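Local coordinates for surface protein VspA (Borrelia turicatae, PDB 1YJG) that is an outer-membrane surface lipoprotein of the variable small protein family, whose switching with other variable proteins probably lets the spirochaete evade host immunity, at residues A[130-133]-A[134-137]; A[137-140]-A[141-144]. All coordinates share one frame; numbering follows the deposited sequence.

Interaction 1: A[130-133]-A[134-137]; sequences EELI and KLNT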
loop_
_atom_site.group_PDB
_atom_site.type_symbol
_atom_site.label_atom_id
_atom_site.label_comp_id
_atom_site.label_asym_id
_atom_site.label_seq_id
_atom_site.Cartn_x
_atom_site.Cartn_y
_atom_site.Cartn_z
ATOM N N GLU A 130 -8.174 8.489 14.380
ATOM C CA GLU A 130 -8.218 9.946 14.321
ATOM C C GLU A 130 -6.927 10.456 13.700
ATOM O O GLU A 130 -6.952 11.333 12.848
ATOM C CB GLU A 130 -8.381 10.545 15.715
ATOM C CG GLU A 130 -8.321 12.068 15.773
ATOM C CD GLU A 130 -9.532 12.761 15.147
ATOM O OE1 GLU A 130 -9.583 14.007 15.196
ATOM O OE2 GLU A 130 -10.437 12.080 14.609
ATOM N N GLU A 131 -5.805 9.876 14.127
ATOM C CA GLU A 131 -4.489 10.256 13.637
ATOM C C GLU A 131 -4.358 9.902 12.146
ATOM O O GLU A 131 -3.702 10.608 11.383
ATOM C CB GLU A 131 -3.387 9.572 14.465
ATOM C CG GLU A 131 -3.215 10.087 15.903
ATOM C CD GLU A 131 -4.226 9.528 16.912
ATOM O OE1 GLU A 131 -5.037 8.647 16.556
ATOM O OE2 GLU A 131 -4.214 9.969 18.088
ATOM N N LEU A 132 -4.977 8.794 11.756
ATOM C CA LEU A 132 -4.963 8.307 10.386
ATOM C C LEU A 132 -5.742 9.254 9.490
ATOM O O LEU A 132 -5.361 9.456 8.328
ATOM C CB LEU A 132 -5.520 6.893 10.322
ATOM C CG LEU A 132 -5.538 6.209 8.960
ATOM C CD1 LEU A 132 -4.123 6.138 8.361
ATOM C CD2 LEU A 132 -6.159 4.835 9.111
ATOM N N ILE A 133 -6.817 9.839 10.029
ATOM C CA ILE A 133 -7.634 10.795 9.283
ATOM C C ILE A 133 -6.794 12.034 8.992
ATOM O O ILE A 133 -6.814 12.555 7.880
ATOM C CB ILE A 133 -8.905 11.194 10.074
ATOM C CG1 ILE A 133 -9.976 10.112 9.929
ATOM C CG2 ILE A 133 -9.456 12.561 9.604
ATOM C CD1 ILE A 133 -11.177 10.294 10.876
ATOM N N LYS A 134 -6.075 12.511 10.011
ATOM C CA LYS A 134 -5.215 13.689 9.873
ATOM C C LYS A 134 -4.080 13.388 8.893
ATOM O O LYS A 134 -3.668 14.247 8.128
ATOM C CB LYS A 134 -4.646 14.129 11.237
ATOM C CG LYS A 134 -5.739 14.498 12.260
ATOM C CD LYS A 134 -5.209 15.234 13.503
ATOM C CE LYS A 134 -6.339 15.918 14.292
ATOM N NZ LYS A 134 -6.474 15.369 15.680
ATOM N N LEU A 135 -3.601 12.149 8.903
ATOM C CA LEU A 135 -2.524 11.729 8.014
ATOM C C LEU A 135 -2.996 11.783 6.568
ATOM O O LEU A 135 -2.220 12.131 5.671
ATOM C CB LEU A 135 -2.091 10.310 8.366
ATOM C CG LEU A 135 -1.079 9.576 7.497
ATOM C CD1 LEU A 135 0.187 10.381 7.332
ATOM C CD2 LEU A 135 -0.773 8.207 8.115
ATOM N N ASN A 136 -4.267 11.420 6.356
ATOM C CA ASN A 136 -4.886 11.426 5.034
ATOM C C ASN A 136 -5.034 12.863 4.539
ATOM O O ASN A 136 -4.739 13.180 3.395
ATOM C CB ASN A 136 -6.263 10.741 5.063
ATOM C CG ASN A 136 -6.192 9.242 4.756
ATOM O OD1 ASN A 136 -6.304 8.833 3.604
ATOM N ND2 ASN A 136 -6.025 8.424 5.793
ATOM N N THR A 137 -5.522 13.730 5.412
ATOM C CA THR A 137 -5.708 15.137 5.081
ATOM C C THR A 137 -4.372 15.754 4.693
ATOM O O THR A 137 -4.272 16.479 3.707
ATOM C CB THR A 137 -6.256 15.894 6.305
ATOM O OG1 THR A 137 -7.625 15.537 6.528
ATOM C CG2 THR A 137 -6.290 17.402 6.069
#

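Interaction 2: A[137-140]-A[141-144]; sequences TAID and ALLT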
loop_
_atom_site.group_PDB
_atom_site.type_symbol
_atom_site.label_atom_id
_atom_site.label_comp_id
_atom_site.label_asym_id
_atom_site.label_seq_id
_atom_site.Cartn_x
_atom_site.Cartn_y
_atom_site.Cartn_z
ATOM N N THR A 137 -5.522 13.730 5.412
ATOM C CA THR A 137 -5.708 15.137 5.081
ATOM C C THR A 137 -4.372 15.754 4.693
ATOM O O THR A 137 -4.272 16.479 3.707
ATOM C CB THR A 137 -6.256 15.894 6.305
ATOM O OG1 THR A 137 -7.625 15.537 6.528
ATOM C CG2 THR A 137 -6.290 17.402 6.069
ATOM N N ALA A 138 -3.352 15.456 5.487
ATOM C CA ALA A 138 -2.011 15.980 5.275
ATOM C C ALA A 138 -1.353 15.514 3.987
ATOM O O ALA A 138 -0.706 16.306 3.296
ATOM C CB ALA A 138 -1.137 15.624 6.471
ATOM N N ILE A 139 -1.496 14.227 3.670
ATOM C CA ILE A 139 -0.886 13.675 2.461
ATOM C C ILE A 139 -1.596 14.160 1.193
ATOM O O ILE A 139 -0.960 14.312 0.143
ATOM C CB ILE A 139 -0.785 12.107 2.532
ATOM C CG1 ILE A 139 0.177 11.569 1.468
ATOM C CG2 ILE A 139 -2.154 11.443 2.380
ATOM C CD1 ILE A 139 1.528 12.269 1.402
ATOM N N ASP A 140 -2.908 14.394 1.287
ATOM C CA ASP A 140 -3.680 14.876 0.144
ATOM C C ASP A 140 -3.123 16.232 -0.218
ATOM O O ASP A 140 -2.954 16.537 -1.387
ATOM C CB ASP A 140 -5.179 15.083 0.469
ATOM C CG ASP A 140 -5.985 13.795 0.489
ATOM O OD1 ASP A 140 -5.531 12.755 -0.026
ATOM O OD2 ASP A 140 -7.116 13.741 1.018
ATOM N N ALA A 141 -2.842 17.050 0.796
ATOM C CA ALA A 141 -2.308 18.395 0.570
ATOM C C ALA A 141 -0.919 18.350 -0.042
ATOM O O ALA A 141 -0.615 19.111 -0.969
ATOM C CB ALA A 141 -2.298 19.208 1.880
ATOM N N LEU A 142 -0.067 17.462 0.463
ATOM C CA LEU A 142 1.282 17.366 -0.075
ATOM C C LEU A 142 1.277 16.855 -1.509
ATOM O O LEU A 142 2.108 17.288 -2.308
ATOM C CB LEU A 142 2.178 16.490 0.810
ATOM C CG LEU A 142 3.639 16.335 0.359
ATOM C CD1 LEU A 142 4.336 17.676 0.265
ATOM C CD2 LEU A 142 4.379 15.425 1.311
ATOM N N LEU A 143 0.358 15.941 -1.837
ATOM C CA LEU A 143 0.277 15.389 -3.195
ATOM C C LEU A 143 -0.171 16.487 -4.153
ATOM O O LEU A 143 0.378 16.626 -5.249
ATOM C CB LEU A 143 -0.659 14.164 -3.295
ATOM C CG LEU A 143 -0.762 13.496 -4.686
ATOM C CD1 LEU A 143 0.645 13.123 -5.273
ATOM C CD2 LEU A 143 -1.648 12.268 -4.671
ATOM N N THR A 144 -1.146 17.278 -3.727
ATOM C CA THR A 144 -1.645 18.366 -4.557
ATOM C C THR A 144 -0.520 19.340 -4.869
ATOM O O THR A 144 -0.351 19.731 -6.012
ATOM C CB THR A 144 -2.807 19.076 -3.857
ATOM O OG1 THR A 144 -3.907 18.175 -3.771
ATOM C CG2 THR A 144 -3.344 20.239 -4.689
#

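Interaction 1: A[130-133]-A[134-137]
The side-chain amide of N136 meets the backbone carbonyl of L132 through ND2, with the acceptor 9° out of the amide plane. L132 CG lies 3.9 Å from N136 ND2, near the amide plane, while L132 CD1 is set off that plane. This is a side-chain-to-backbone bond one turn apart on helix 129-155, in the core piece of VspA, a helical bundle. ND2 to L132 O measures 2.8 Å and is nearly straight at the hydrogen. The donor stands above the carbonyl plane. The backbone N of N136 reaches the same L132 O at 3.0 Å from the opposite face of that plane. Two N-H groups therefore grip one carbonyl oxygen. The far end of the amide is held too: OD1 accepts from K22 of helix 2-28, so OD1 and one N-H of ND2 both have partners.

L132 and L135 turn toward the bundle interior, where L132 CD1 touches L135 CD2 at 3.9 Å. L132 meets I24 of helix 2-28 and I119 of a loop. L135 meets V21 of helix 2-28 and V85 and A88 of helix 76-98. E131 OE2 forms a salt bridge with K95.

On the outer side, E130 and K134 form a looser charged pair. K134 reaches back towards E130, its CG anti to the carbonyl carbon (chi1 -60°). K134 NZ comes to E130 OE1 at 3.4 Å, a weak bond within a salt bridge.

Interaction 2: A[137-140]-A[141-144]
T137 to T144 run as regular helix, and each of the residues A141 to T144 gives its backbone N-H to the carbonyl four places back. The shortest of these bonds is L143 N to I139 O, 2.9 Å. T144 adds a side-chain bond to the set. Its hydroxyl OG1 donates to D140 O at 3.0 Å, the same length as the bond from its own backbone N to that oxygen. The two donors come from opposite faces of the carbonyl plane, so D140 O is gripped twice. OG1 reaches back because it lies beside the backbone N, anti to the carbonyl carbon (chi1 -67°).

D140 directs its carboxylate off the helix. OD1 takes a salt bridge from K22 and a hydrogen bond from H18, both on helix 2-28. These bonds tie the helix to helix 2-28.

The apolar face is carried by I139 and L142. I139 CD1 and L142 CD2 are 4.3 Å apart, a light touch. I139 packs on V17 and H18. L142 touches L78, K81, I82 and V85 of helix 76-98 and V14 of helix 2-28. L143 also packs against K12 of the second subunit. One helix with a buried apolar stripe and a polar outer edge, closed against two others, is the usual build of an alpha-helical bundle.

Both interactions are successive pieces of helix 129-155 and meet at T137, with centres 11 Å apart. Each has buried apolar leucines and an exposed threonine, with N136 or D140 as a polar link to helix 2-28. The buried leucines of both pack against helices 2-28 and 76-98. K22 serves both, bonding to an amide oxygen in interaction 1 and a carboxylate in interaction 2. The second grip on a carbonyl comes from a buried amide in interaction 1, with a weaker threonine hydroxyl bond there as well, and from an exposed threonine hydroxyl in interaction 2. Charged pairing within the helix belongs to interaction 1 alone. Interaction 2 reaches the second subunit.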